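Side-chain contact in mitochondrial import inner membrane translocase subunit TIM21 (Saccharomyces cerevisiae, PDB 2CIU), which helps translocate transit-peptide-bearing proteins across the mitochondrial inner membrane, keeping the TIM23 and TOM complexes in close contact, represented here by its intermembrane-space domain: residues 25-30 with 110-115. Sequence-based numbering, arbitrary orientation.
Sequences RSLLQC and PGEKRY
A water held by three groups joins Leu27 and Gln29 to Glu112. It donates one hydrogen bond to OE2 of Glu112 (2.7 Å) and another to the backbone O of Leu27, and accepts a third from NE2 of Gln29 (2.9 Å). The carboxylate of Glu112 is thus linked to the last turn of helix 22-27 through solvent. Its chain bends at chi2 (-66°), which brings the OE1 side of the carboxylate up to CD2 of Leu27 at a slant while OE2 meets the water. OE1 comes within 3.3 Å of CD2 of Leu27, and the CB and CG of Glu112 lie against the same methyl, an aliphatic stem backing an apolar branch.

Leu27 divides its two methyls between two partners. CD1 takes the Tyr115 side, 4.0 Å from its CB and slightly farther from CD1 of the ring, which it approaches obliquely; the two side chains run at about a right angle. Tyr115 has CG anti to its own backbone N (chi1 -167°), and the ring reaches past Leu27 to hydrogen-bond through OH with OD2 of Asp23, on the same helix. With an alanine in place of Leu27, both methyl contacts go, and the stem of Glu112 and the CB of Tyr115 would probably be left with a gap between them.

On the helix side, Gln29 has positive phi (56°), and the amides of Gln29 and Cys30 bond back to the carbonyls of Ser26 and Arg25. The arrangement is a Schellman motif ending helix 22-27, packed at the surface against the loop from strand 101-108 to strand 115-116, in a domain whose helices and antiparallel sheet are consistent with its place in the NTF2 clan.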
ATOM      1  N   ARG A  25      -6.786   2.177 -10.145  1.00 17.96           N
ATOM      2  CA  ARG A  25      -7.663   1.198 -10.777  1.00 19.33           C
ATOM      3  C   ARG A  25      -7.341   1.110 -12.265  1.00 15.40           C
ATOM      4  O   ARG A  25      -7.412   0.042 -12.860  1.00 15.41           O
ATOM      5  CB  ARG A  25      -9.135   1.573 -10.579  1.00 17.48           C
ATOM      6  CG  ARG A  25      -9.604   1.500  -9.135  1.00 16.88           C
ATOM      7  CD  ARG A  25     -11.129   1.619  -9.044  1.00 20.36           C
ATOM      8  NE  ARG A  25     -11.793   0.417  -9.541  1.00 18.95           N
ATOM      9  CZ  ARG A  25     -11.989  -0.684  -8.825  1.00 16.80           C
ATOM     10  NH1 ARG A  25     -11.579  -0.749  -7.565  1.00 18.91           N
ATOM     11  NH2 ARG A  25     -12.596  -1.731  -9.371  1.00 15.35           N
ATOM     12  N   SER A  26      -6.974   2.240 -12.861  1.00 19.27           N
ATOM     13  CA  SER A  26      -6.627   2.267 -14.271  1.00 19.57           C
ATOM     14  C   SER A  26      -5.316   1.521 -14.502  1.00 18.91           C
ATOM     15  O   SER A  26      -5.183   0.787 -15.478  1.00 18.03           O
ATOM     16  CB  SER A  26      -6.501   3.714 -14.758  1.00 25.13           C
ATOM     17  OG  SER A  26      -6.199   3.759 -16.140  1.00 33.57           O
ATOM     18  N   LEU A  27      -4.346   1.715 -13.607  1.00 17.19           N
ATOM     19  CA  LEU A  27      -3.066   1.028 -13.735  1.00 15.07           C
ATOM     20  C   LEU A  27      -3.250  -0.480 -13.597  1.00 14.61           C
ATOM     21  O   LEU A  27      -2.525  -1.264 -14.208  1.00 16.45           O
ATOM     22  CB  LEU A  27      -2.072   1.524 -12.670  1.00 16.61           C
ATOM     23  CG  LEU A  27      -1.661   3.000 -12.742  1.00 18.36           C
ATOM     24  CD1 LEU A  27      -0.677   3.311 -11.607  1.00 18.94           C
ATOM     25  CD2 LEU A  27      -1.036   3.300 -14.089  1.00 19.92           C
ATOM     26  N   LEU A  28      -4.230  -0.887 -12.795  1.00 15.47           N
ATOM     27  CA  LEU A  28      -4.507  -2.303 -12.587  1.00 15.52           C
ATOM     28  C   LEU A  28      -5.384  -2.857 -13.707  1.00 14.90           C
ATOM     29  O   LEU A  28      -5.656  -4.052 -13.746  1.00 16.55           O
ATOM     30  CB  LEU A  28      -5.207  -2.516 -11.246  1.00 15.05           C
ATOM     31  CG  LEU A  28      -4.356  -2.361  -9.982  1.00 16.65           C
ATOM     32  CD1 LEU A  28      -5.267  -2.334  -8.762  1.00 16.83           C
ATOM     33  CD2 LEU A  28      -3.355  -3.505  -9.893  1.00 19.57           C
ATOM     34  N   GLN A  29      -5.799  -1.974 -14.607  1.00 15.68           N
ATOM     35  CA  GLN A  29      -6.639  -2.350 -15.735  1.00 18.16           C
ATOM     36  C   GLN A  29      -7.904  -3.047 -15.247  1.00 15.69           C
ATOM     37  O   GLN A  29      -8.289  -4.104 -15.760  1.00 16.13           O
ATOM     38  CB  GLN A  29      -5.855  -3.250 -16.692  1.00 18.94           C
ATOM     39  CG  GLN A  29      -4.693  -2.522 -17.363  1.00 19.20           C
ATOM     40  CD  GLN A  29      -3.893  -3.409 -18.289  1.00 22.82           C
ATOM     41  OE1 GLN A  29      -4.450  -4.256 -18.991  1.00 27.98           O
ATOM     42  NE2 GLN A  29      -2.574  -3.208 -18.313  1.00 24.15           N
ATOM     43  N   CYS A  30      -8.542  -2.440 -14.251  1.00 15.69           N
ATOM     44  CA  CYS A  30      -9.779  -2.980 -13.688  1.00 14.19           C
ATOM     45  C   CYS A  30     -10.881  -3.037 -14.730  1.00 17.19           C
ATOM     46  O   CYS A  30     -10.985  -2.160 -15.579  1.00 20.41           O
ATOM     47  CB  CYS A  30     -10.274  -2.114 -12.536  1.00 16.27           C
ATOM     48  SG  CYS A  30      -9.244  -2.198 -11.054  1.00 17.22           S
ATOM     49  N   PRO A 110       3.654  -3.512 -12.384  1.00 14.96           N
ATOM     50  CA  PRO A 110       4.637  -3.757 -13.444  1.00 19.66           C
ATOM     51  C   PRO A 110       4.366  -3.018 -14.747  1.00 22.23           C
ATOM     52  O   PRO A 110       3.241  -3.022 -15.261  1.00 21.22           O
ATOM     53  CB  PRO A 110       4.593  -5.275 -13.609  1.00 20.64           C
ATOM     54  CG  PRO A 110       4.283  -5.743 -12.234  1.00 17.62           C
ATOM     55  CD  PRO A 110       3.196  -4.782 -11.790  1.00 18.43           C
ATOM     56  N   GLY A 111       5.408  -2.377 -15.270  1.00 20.15           N
ATOM     57  CA  GLY A 111       5.286  -1.647 -16.517  1.00 21.40           C
ATOM     58  C   GLY A 111       4.717  -0.251 -16.374  1.00 21.67           C
ATOM     59  O   GLY A 111       4.537   0.452 -17.368  1.00 23.44           O
ATOM     60  N   GLU A 112       4.427   0.152 -15.143  1.00 18.08           N
ATOM     61  CA  GLU A 112       3.882   1.475 -14.891  1.00 17.06           C
ATOM     62  C   GLU A 112       4.802   2.254 -13.967  1.00 16.12           C
ATOM     63  O   GLU A 112       5.556   1.675 -13.189  1.00 19.66           O
ATOM     64  CB  GLU A 112       2.510   1.381 -14.230  1.00 15.16           C
ATOM     65  CG  GLU A 112       1.484   0.521 -14.983  1.00 16.68           C
ATOM     66  CD  GLU A 112       1.096   1.098 -16.331  1.00 25.08           C
ATOM     67  OE1 GLU A 112       1.065   2.340 -16.465  1.00 22.40           O
ATOM     68  OE2 GLU A 112       0.804   0.302 -17.253  1.00 26.55           O
ATOM     69  N   LYS A 113       4.716   3.577 -14.039  1.00 17.33           N
ATOM     70  CA  LYS A 113       5.535   4.417 -13.188  1.00 17.65           C
ATOM     71  C   LYS A 113       5.023   4.297 -11.765  1.00 17.08           C
ATOM     72  O   LYS A 113       3.810   4.205 -11.542  1.00 16.96           O
ATOM     73  CB  LYS A 113       5.446   5.878 -13.640  1.00 19.32           C
ATOM     74  CG  LYS A 113       6.312   6.824 -12.823  1.00 20.73           C
ATOM     75  CD  LYS A 113       6.352   8.201 -13.457  1.00 25.58           C
ATOM     76  CE  LYS A 113       7.336   9.103 -12.726  1.00 25.84           C
ATOM     77  NZ  LYS A 113       7.429  10.446 -13.365  1.00 29.72           N
ATOM     78  N   ARG A 114       5.944   4.279 -10.802  1.00 14.85           N
ATOM     79  CA  ARG A 114       5.560   4.198  -9.402  1.00 14.67           C
ATOM     80  C   ARG A 114       4.581   5.327  -9.118  1.00 15.93           C
ATOM     81  O   ARG A 114       4.838   6.486  -9.460  1.00 20.02           O
ATOM     82  CB  ARG A 114       6.798   4.332  -8.509  1.00 12.92           C
ATOM     83  CG  ARG A 114       6.489   4.504  -7.049  1.00 15.66           C
ATOM     84  CD  ARG A 114       7.761   4.321  -6.239  1.00 12.55           C
ATOM     85  NE  ARG A 114       8.250   2.946  -6.324  1.00 13.61           N
ATOM     86  CZ  ARG A 114       9.396   2.534  -5.788  1.00 13.34           C
ATOM     87  NH1 ARG A 114      10.171   3.404  -5.145  1.00 13.75           N
ATOM     88  NH2 ARG A 114       9.745   1.262  -5.866  1.00 14.58           N
ATOM     89  N   TYR A 115       3.460   4.993  -8.481  1.00 12.79           N
ATOM     90  CA  TYR A 115       2.426   5.967  -8.184  1.00 13.13           C
ATOM     91  C   TYR A 115       2.327   6.299  -6.703  1.00 15.04           C
ATOM     92  O   TYR A 115       2.045   5.430  -5.881  1.00 16.37           O
ATOM     93  CB  TYR A 115       1.076   5.433  -8.680  1.00 13.87           C
ATOM     94  CG  TYR A 115      -0.017   6.461  -8.701  1.00 16.42           C
ATOM     95  CD1 TYR A 115      -0.384   7.083  -9.894  1.00 21.39           C
ATOM     96  CD2 TYR A 115      -0.672   6.831  -7.531  1.00 15.77           C
ATOM     97  CE1 TYR A 115      -1.380   8.053  -9.914  1.00 22.01           C
ATOM     98  CE2 TYR A 115      -1.672   7.796  -7.542  1.00 19.97           C
ATOM     99  CZ  TYR A 115      -2.018   8.401  -8.733  1.00 21.30           C
ATOM    100  OH  TYR A 115      -3.003   9.360  -8.732  1.00 22.28           O
TER
HETATM  101  O   HOH W   1      -1.251  -1.352 -16.594  1.00 26.83           O